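Local structure of Two-component system sensor histidine kinase (Bacteroides thetaiotaomicron, 3OTT) at residues N121-Y126 against T134-R139; A109-T114 against K155-Y160; L197-T200 against V205-G208. The protein probably senses saccharides outside the cell, through the propeller and sandwich region held here, and relays the signal as a histidine kinase and transcription regulator. All blocks are in the same frame, centred on the assembly; numbering follows the deposited sequence.

How the contacts relate
The three contacts span three consecutive blades of a seven-bladed beta-propeller. From the N terminus, 109-114 opens contact 2 at the end of the innermost strand of blade 105-136. Before that loop is closed by 155-160, the chain makes contact 1, the hairpin of the blade's two outer strands, so contact 1 lies wholly within the span of contact 2. Thr114 and Thr125 touch where they share that sheet. Contact 2 ties this blade to the next, 148-180. Contact 3 comes later, in series, pairing the two inner strands of blade 193-229; Lys155 N and Glu198 OE2, probably hydrogen-bonded, link it to contact 2. Contacts 1 and 3 stay about 15 Å apart at their nearest atoms.

Contact 1: N121-Y126 against T134-R139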
loop_
_atom_site.group_PDB
_atom_site.type_symbol
_atom_site.label_atom_id
_atom_site.label_comp_id
_atom_site.label_asym_id
_atom_site.label_seq_id
_atom_site.Cartn_x
_atom_site.Cartn_y
_atom_site.Cartn_z
ATOM N N ASN B 121 -35.915 16.091 -1.595
ATOM C CA ASN B 121 -36.080 17.236 -0.685
ATOM C C ASN B 121 -35.140 17.366 0.519
ATOM O O ASN B 121 -35.560 17.783 1.572
ATOM C CB ASN B 121 -37.572 17.465 -0.294
ATOM C CG ASN B 121 -37.869 18.986 0.123
ATOM O OD1 ASN B 121 -38.316 19.281 1.249
ATOM N ND2 ASN B 121 -37.606 19.911 -0.796
ATOM N N GLY B 122 -33.860 17.044 0.355
ATOM C CA GLY B 122 -32.850 17.348 1.361
ATOM C C GLY B 122 -31.568 16.528 1.190
ATOM O O GLY B 122 -31.512 15.546 0.423
ATOM N N LEU B 123 -30.540 16.955 1.919
ATOM C CA LEU B 123 -29.253 16.344 1.945
ATOM C C LEU B 123 -29.007 15.910 3.366
ATOM O O LEU B 123 -29.321 16.667 4.319
ATOM C CB LEU B 123 -28.151 17.346 1.519
ATOM C CG LEU B 123 -26.685 16.896 1.573
ATOM C CD1 LEU B 123 -26.387 15.796 0.509
ATOM C CD2 LEU B 123 -25.698 18.100 1.417
ATOM N N TYR B 124 -28.431 14.697 3.517
ATOM C CA TYR B 124 -28.328 14.113 4.849
ATOM C C TYR B 124 -27.002 13.418 5.030
ATOM O O TYR B 124 -26.332 13.021 4.070
ATOM C CB TYR B 124 -29.484 13.091 5.115
ATOM C CG TYR B 124 -30.848 13.683 4.853
ATOM C CD1 TYR B 124 -31.361 13.755 3.557
ATOM C CD2 TYR B 124 -31.612 14.208 5.909
ATOM C CE1 TYR B 124 -32.623 14.316 3.316
ATOM C CE2 TYR B 124 -32.854 14.733 5.689
ATOM C CZ TYR B 124 -33.341 14.810 4.386
ATOM O OH TYR B 124 -34.571 15.337 4.174
ATOM N N THR B 125 -26.656 13.244 6.280
ATOM C CA THR B 125 -25.571 12.401 6.657
ATOM C C THR B 125 -26.108 11.258 7.518
ATOM O O THR B 125 -27.094 11.417 8.274
ATOM C CB THR B 125 -24.527 13.318 7.311
ATOM O OG1 THR B 125 -23.434 13.508 6.391
ATOM C CG2 THR B 125 -24.063 12.891 8.560
ATOM N N TYR B 126 -25.488 10.086 7.369
ATOM C CA TYR B 126 -25.837 8.932 8.178
ATOM C C TYR B 126 -24.591 8.242 8.691
ATOM O O TYR B 126 -23.821 7.694 7.917
ATOM C CB TYR B 126 -26.678 7.944 7.376
ATOM C CG TYR B 126 -27.241 6.795 8.198
ATOM C CD1 TYR B 126 -27.954 7.036 9.392
ATOM C CD2 TYR B 126 -27.055 5.461 7.799
ATOM C CE1 TYR B 126 -28.516 5.987 10.149
ATOM C CE2 TYR B 126 -27.600 4.404 8.552
ATOM C CZ TYR B 126 -28.324 4.666 9.718
ATOM O OH TYR B 126 -28.849 3.614 10.463
ATOM N N THR B 134 -28.419 13.313 10.152
ATOM C CA THR B 134 -28.198 14.733 10.308
ATOM C C THR B 134 -28.606 15.332 8.999
ATOM O O THR B 134 -28.259 14.810 7.957
ATOM C CB THR B 134 -26.701 15.078 10.480
ATOM O OG1 THR B 134 -26.221 14.597 11.744
ATOM C CG2 THR B 134 -26.495 16.577 10.410
ATOM N N SER B 135 -29.280 16.468 9.066
ATOM C CA SER B 135 -29.868 17.099 7.925
ATOM C C SER B 135 -29.094 18.333 7.573
ATOM O O SER B 135 -28.592 19.000 8.447
ATOM C CB SER B 135 -31.291 17.488 8.292
ATOM O OG SER B 135 -31.876 18.268 7.279
ATOM N N PHE B 136 -29.018 18.633 6.282
ATOM C CA PHE B 136 -28.375 19.829 5.780
ATOM C C PHE B 136 -29.324 20.551 4.898
ATOM O O PHE B 136 -29.966 19.949 4.023
ATOM C CB PHE B 136 -27.131 19.475 4.971
ATOM C CG PHE B 136 -26.051 18.880 5.799
ATOM C CD1 PHE B 136 -25.999 17.500 6.003
ATOM C CD2 PHE B 136 -25.141 19.702 6.454
ATOM C CE1 PHE B 136 -25.058 16.949 6.819
ATOM C CE2 PHE B 136 -24.172 19.143 7.251
ATOM C CZ PHE B 136 -24.127 17.780 7.430
ATOM N N ASP B 137 -29.413 21.861 5.074
ATOM C CA ASP B 137 -30.335 22.554 4.191
ATOM C C ASP B 137 -29.908 23.917 3.625
ATOM O O ASP B 137 -28.772 24.392 3.797
ATOM C CB ASP B 137 -31.750 22.576 4.806
ATOM C CG ASP B 137 -31.956 23.720 5.791
ATOM O OD1 ASP B 137 -31.084 23.997 6.650
ATOM O OD2 ASP B 137 -33.028 24.355 5.681
ATOM N N THR B 138 -30.871 24.512 2.944
ATOM C CA THR B 138 -30.764 25.825 2.310
ATOM C C THR B 138 -30.498 26.987 3.302
ATOM O O THR B 138 -29.544 27.729 3.170
ATOM C CB THR B 138 -32.031 25.988 1.413
ATOM O OG1 THR B 138 -31.651 26.459 0.128
ATOM C CG2 THR B 138 -33.093 26.851 2.014
ATOM N N ARG B 139 -31.328 27.087 4.326
ATOM C CA ARG B 139 -31.256 28.122 5.350
ATOM C C ARG B 139 -30.112 27.962 6.356
ATOM O O ARG B 139 -29.326 28.902 6.551
ATOM C CB ARG B 139 -32.594 28.170 6.070
ATOM C CG ARG B 139 -33.594 28.928 5.230
ATOM C CD ARG B 139 -35.066 28.581 5.471
ATOM N NE ARG B 139 -35.857 28.941 4.278
ATOM C CZ ARG B 139 -36.217 30.186 3.947
ATOM N NH1 ARG B 139 -35.884 31.219 4.723
ATOM N NH2 ARG B 139 -36.914 30.399 2.833
#
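Leu123 pairs with Phe136, Tyr124 with Ser135 and Thr125 with Thr134 in an antiparallel register, the short strand axes running at 149° to each other. Thr125 N donates to Thr134 O (2.8 Å) and Thr134 N to Thr125 O (3.0 Å); beyond the non-hydrogen-bonded pair Tyr124-Ser135, Phe136 N reaches Leu123 O at 2.8 Å. Tyr124 CA adds a CA-H...O contact to Thr134 O, 3.2 Å. In these two outer strands of propeller blade 105-136, Leu123, Thr125, Thr134 and Phe136 share one face. With CG anti to the carbonyl carbon (chi1 -67°), the Phe136 ring turns its edge to Leu123 O and to Thr125, whose CB sits 3.7 Å from Phe136 CE1. Leu123 passes across the stem of the phenylalanine, CD2 to Phe136 CB 4.1 Å, whereas Thr125 and Thr134 lie alongside, Thr125 CG2 being 3.9 Å from Thr134 CB. Further into the blade the Phe136 ring meets that of Trp116. On the other face the Tyr124 ring lies obliquely beside Ser135, its CE2 4.0 Å from Ser135 OG. Past the strand, Asp137 N-caps a short helix, OD1 accepting from Arg140 N and OD2, weakly, from Arg139 N.

Contact 2: A109-T114 against K155-Y160; sequences ALQGDT and KDNQIY
Gln111 reaches across to Asn157 and Ile159 with a fully extended side chain: CG lies anti to the backbone N (chi1 -169°), and the amide is carried straight out from the strand. Gln111 NE2 donates to Asn157 OD1 over 3.1 Å, the angle at the hydrogen being 158°. The acceptor lies in the plane of the glutamine amide, but the donor comes in well above the asparagine carbonyl plane rather than on a lone pair, with the two side chains crossing at about a right angle and their amide planes 54° apart. The same crossing puts Gln111 CG 3.3 Å from Asn157 OD1. Ile159 completes the seat from one side: its CD1 stands over the flat of the glutamine amide, 3.6 Å from Gln111 CD. The polar ends have stronger partners nearby: Gln111 OE1 accepts from Trp116 NE1, which helps to fix the amide's rotation, and Asn157 OD1 also accepts from Arg153 NH1. With an alanine in place of Gln111, Asn157 and the indole N-H of Trp116 would probably each lose a mate, and the Ile159 methyl would be left facing a gap. Behind Gln111 the chain reverses in a type II' turn, with Gly112 at positive phi; Gln111 N donates to Thr114 O at 2.7 Å and Thr114 N to Gln111 O at 3.1 Å. Asp113, at the turn's tip, makes a salt bridge to Arg374 of the second subunit. The whole is a junction between neighbouring propeller blades, the hairpin turn after an innermost strand meeting the corresponding loop of the next blade.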
loop_
_atom_site.group_PDB
_atom_site.type_symbol
_atom_site.label_atom_id
_atom_site.label_comp_id
_atom_site.label_asym_id
_atom_site.label_seq_id
_atom_site.Cartn_x
_atom_site.Cartn_y
_atom_site.Cartn_z
ATOM N N ALA B 109 -23.011 8.588 -1.149
ATOM C CA ALA B 109 -21.549 8.573 -1.211
ATOM C C ALA B 109 -21.044 8.376 0.173
ATOM O O ALA B 109 -21.504 9.074 1.107
ATOM C CB ALA B 109 -21.026 9.857 -1.782
ATOM N N LEU B 110 -20.133 7.414 0.333
ATOM C CA LEU B 110 -19.470 7.169 1.635
ATOM C C LEU B 110 -18.280 8.099 1.880
ATOM O O LEU B 110 -17.524 8.397 0.935
ATOM C CB LEU B 110 -18.842 5.809 1.616
ATOM C CG LEU B 110 -19.634 4.680 2.185
ATOM C CD1 LEU B 110 -18.960 3.375 1.702
ATOM C CD2 LEU B 110 -19.690 4.806 3.741
ATOM N N GLN B 111 -18.094 8.490 3.135
ATOM C CA GLN B 111 -16.973 9.264 3.568
ATOM C C GLN B 111 -16.517 8.609 4.860
ATOM O O GLN B 111 -17.034 8.917 5.906
ATOM C CB GLN B 111 -17.357 10.749 3.798
ATOM C CG GLN B 111 -16.122 11.664 4.014
ATOM C CD GLN B 111 -16.482 13.044 4.434
ATOM O OE1 GLN B 111 -17.604 13.310 4.867
ATOM N NE2 GLN B 111 -15.552 13.955 4.272
ATOM N N GLY B 112 -15.582 7.650 4.775
ATOM C CA GLY B 112 -15.130 6.958 5.955
ATOM C C GLY B 112 -16.311 6.157 6.452
ATOM O O GLY B 112 -16.827 5.306 5.717
ATOM N N ASP B 113 -16.773 6.426 7.663
ATOM C CA ASP B 113 -17.890 5.646 8.207
ATOM C C ASP B 113 -19.151 6.470 8.298
ATOM O O ASP B 113 -19.980 6.238 9.126
ATOM C CB ASP B 113 -17.506 5.132 9.564
ATOM C CG ASP B 113 -18.184 3.808 9.905
ATOM O OD1 ASP B 113 -18.436 3.010 9.005
ATOM O OD2 ASP B 113 -18.437 3.574 11.092
ATOM N N THR B 114 -19.252 7.477 7.430
ATOM C CA THR B 114 -20.414 8.288 7.280
ATOM C C THR B 114 -20.943 8.158 5.845
ATOM O O THR B 114 -20.178 8.356 4.898
ATOM C CB THR B 114 -20.069 9.742 7.553
ATOM O OG1 THR B 114 -19.682 9.867 8.920
ATOM C CG2 THR B 114 -21.272 10.564 7.377
ATOM N N LYS B 155 -10.530 11.959 -3.401
ATOM C CA LYS B 155 -9.388 11.345 -2.692
ATOM C C LYS B 155 -8.831 12.224 -1.575
ATOM O O LYS B 155 -8.275 11.734 -0.598
ATOM C CB LYS B 155 -8.274 11.048 -3.682
ATOM C CG LYS B 155 -8.116 9.582 -4.022
ATOM C CD LYS B 155 -9.468 8.847 -4.342
ATOM C CE LYS B 155 -9.212 7.337 -4.378
ATOM N NZ LYS B 155 -10.379 6.649 -4.973
ATOM N N ASP B 156 -8.997 13.523 -1.715
ATOM C CA ASP B 156 -8.520 14.468 -0.704
ATOM C C ASP B 156 -9.664 14.788 0.233
ATOM O O ASP B 156 -9.613 15.740 0.957
ATOM C CB ASP B 156 -8.006 15.731 -1.399
ATOM C CG ASP B 156 -8.905 16.144 -2.575
ATOM O OD1 ASP B 156 -10.067 16.561 -2.333
ATOM O OD2 ASP B 156 -8.478 15.998 -3.763
ATOM N N ASN B 157 -10.707 13.963 0.204
ATOM C CA ASN B 157 -11.750 13.972 1.251
ATOM C C ASN B 157 -12.639 15.229 1.219
ATOM O O ASN B 157 -13.152 15.633 2.232
ATOM C CB ASN B 157 -11.178 13.814 2.670
ATOM C CG ASN B 157 -12.213 13.240 3.660
ATOM O OD1 ASN B 157 -13.027 12.380 3.306
ATOM N ND2 ASN B 157 -12.185 13.721 4.893
ATOM N N GLN B 158 -12.810 15.831 0.056
ATOM C CA GLN B 158 -13.765 16.925 -0.134
ATOM C C GLN B 158 -15.113 16.345 -0.555
ATOM O O GLN B 158 -15.147 15.275 -1.195
ATOM C CB GLN B 158 -13.269 17.838 -1.268
ATOM C CG GLN B 158 -11.982 18.595 -0.930
ATOM C CD GLN B 158 -12.262 19.767 -0.039
ATOM O OE1 GLN B 158 -12.509 19.596 1.143
ATOM N NE2 GLN B 158 -12.286 20.970 -0.613
ATOM N N ILE B 159 -16.207 17.069 -0.258
ATOM C CA ILE B 159 -17.530 16.631 -0.655
ATOM C C ILE B 159 -18.155 17.609 -1.610
ATOM O O ILE B 159 -18.378 18.772 -1.243
ATOM C CB ILE B 159 -18.462 16.425 0.555
ATOM C CG1 ILE B 159 -17.859 15.468 1.603
ATOM C CG2 ILE B 159 -19.826 16.034 0.122
ATOM C CD1 ILE B 159 -17.748 14.000 1.173
ATOM N N TYR B 160 -18.498 17.105 -2.812
ATOM C CA TYR B 160 -19.097 17.891 -3.871
ATOM C C TYR B 160 -20.546 17.516 -4.006
ATOM O O TYR B 160 -20.866 16.347 -4.062
ATOM C CB TYR B 160 -18.335 17.716 -5.206
ATOM C CG TYR B 160 -16.986 18.429 -5.216
ATOM C CD1 TYR B 160 -15.864 17.793 -4.771
ATOM C CD2 TYR B 160 -16.867 19.748 -5.655
ATOM C CE1 TYR B 160 -14.632 18.395 -4.797
ATOM C CE2 TYR B 160 -15.639 20.410 -5.651
ATOM C CZ TYR B 160 -14.523 19.719 -5.187
ATOM O OH TYR B 160 -13.295 20.310 -5.155
#

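Contact 3: L197-T200 against V205-G208; sequences LEDT and VWIG
Asp199 and Trp206 are brought together by complementary rotations: Asp199 CG lies anti to the main-chain N (chi1 -173°), while the indole CG lies anti to the carbonyl carbon (chi1 -62°), and the two side chains run alongside each other in the same direction. Trp206 NE1 thus donates to Asp199 OD2 over 3.0 Å in a practically straight bond, 179° at the hydrogen. OD2 lies in the ring plane and uses its anti lone pair; carboxylate and indole are nearly coplanar, and the straight in-plane bond should restrain the ring from turning. Asp199 CB follows along the same indole edge, 3.7 Å from Trp206 CD1. Arg202 in the hairpin turn forms a salt bridge to the same OD2. In the backbone, Leu197 and Trp206 form an antiparallel hydrogen-bonded pair: Trp206 N to Leu197 O 2.8 Å, Leu197 N to Trp206 O 3.0 Å. Leu197 O also meets Val205 CA at 3.4 Å through a CA-H...O contact. Leu237 and Leu245 of the following blade pack on both Leu197 and Trp206, and Tyr256 meets the indole edge-to-face. This is the inner hairpin of propeller blade 193-229, and its tryptophan, in the sequence Val-Trp-Ile-Gly, is consistent with the repeats of two-component regulator propellers.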
loop_
_atom_site.group_PDB
_atom_site.type_symbol
_atom_site.label_atom_id
_atom_site.label_comp_id
_atom_site.label_asym_id
_atom_site.label_seq_id
_atom_site.Cartn_x
_atom_site.Cartn_y
_atom_site.Cartn_z
ATOM N N LEU B 197 -17.962 13.401 -11.264
ATOM C CA LEU B 197 -16.963 12.350 -11.329
ATOM C C LEU B 197 -15.571 12.915 -11.095
ATOM O O LEU B 197 -15.117 13.883 -11.778
ATOM C CB LEU B 197 -16.991 11.612 -12.680
ATOM C CG LEU B 197 -15.960 10.461 -12.826
ATOM C CD1 LEU B 197 -16.321 9.172 -12.056
ATOM C CD2 LEU B 197 -15.682 10.128 -14.289
ATOM N N GLU B 198 -14.875 12.300 -10.159
ATOM C CA GLU B 198 -13.511 12.683 -9.900
ATOM C C GLU B 198 -12.607 12.006 -10.893
ATOM O O GLU B 198 -12.802 10.855 -11.203
ATOM C CB GLU B 198 -13.086 12.272 -8.518
ATOM C CG GLU B 198 -11.634 12.697 -8.216
ATOM C CD GLU B 198 -11.076 12.133 -6.910
ATOM O OE1 GLU B 198 -11.495 11.004 -6.462
ATOM O OE2 GLU B 198 -10.195 12.824 -6.354
ATOM N N ASP B 199 -11.581 12.730 -11.359
ATOM C CA ASP B 199 -10.586 12.216 -12.305
ATOM C C ASP B 199 -9.207 12.579 -11.756
ATOM O O ASP B 199 -8.761 13.704 -11.953
ATOM C CB ASP B 199 -10.780 12.944 -13.656
ATOM C CG ASP B 199 -9.910 12.383 -14.783
ATOM O OD1 ASP B 199 -8.903 11.718 -14.492
ATOM O OD2 ASP B 199 -10.258 12.578 -15.976
ATOM N N THR B 200 -8.520 11.630 -11.108
ATOM C CA THR B 200 -7.186 11.859 -10.471
ATOM C C THR B 200 -6.056 12.038 -11.477
ATOM O O THR B 200 -5.024 12.628 -11.167
ATOM C CB THR B 200 -6.833 10.747 -9.485
ATOM O OG1 THR B 200 -6.980 9.473 -10.128
ATOM C CG2 THR B 200 -7.810 10.773 -8.341
ATOM N N VAL B 205 -12.674 17.633 -11.322
ATOM C CA VAL B 205 -13.982 17.040 -11.154
ATOM C C VAL B 205 -14.761 17.343 -12.405
ATOM O O VAL B 205 -14.965 18.484 -12.716
ATOM C CB VAL B 205 -14.694 17.665 -9.980
ATOM C CG1 VAL B 205 -16.102 17.065 -9.811
ATOM C CG2 VAL B 205 -13.885 17.437 -8.716
ATOM N N TRP B 206 -15.199 16.304 -13.126
ATOM C CA TRP B 206 -16.189 16.426 -14.180
ATOM C C TRP B 206 -17.597 16.627 -13.691
ATOM O O TRP B 206 -17.985 16.028 -12.703
ATOM C CB TRP B 206 -16.167 15.180 -14.988
ATOM C CG TRP B 206 -14.897 14.903 -15.678
ATOM C CD1 TRP B 206 -13.877 14.086 -15.267
ATOM C CD2 TRP B 206 -14.549 15.376 -16.975
ATOM N NE1 TRP B 206 -12.888 14.052 -16.228
ATOM C CE2 TRP B 206 -13.294 14.817 -17.301
ATOM C CE3 TRP B 206 -15.202 16.211 -17.911
ATOM C CZ2 TRP B 206 -12.668 15.059 -18.517
ATOM C CZ3 TRP B 206 -14.557 16.465 -19.160
ATOM C CH2 TRP B 206 -13.309 15.885 -19.432
ATOM N N ILE B 207 -18.335 17.503 -14.365
ATOM C CA ILE B 207 -19.664 17.988 -13.965
ATOM C C ILE B 207 -20.620 17.950 -15.159
ATOM O O ILE B 207 -20.430 18.627 -16.149
ATOM C CB ILE B 207 -19.586 19.451 -13.454
ATOM C CG1 ILE B 207 -18.498 19.570 -12.356
ATOM C CG2 ILE B 207 -20.936 19.854 -12.852
ATOM C CD1 ILE B 207 -17.871 20.931 -12.282
ATOM N N GLY B 208 -21.598 17.070 -15.114
ATOM C CA GLY B 208 -22.566 16.959 -16.206
ATOM C C GLY B 208 -23.881 17.607 -15.822
ATOM O O GLY B 208 -24.433 17.379 -14.746
#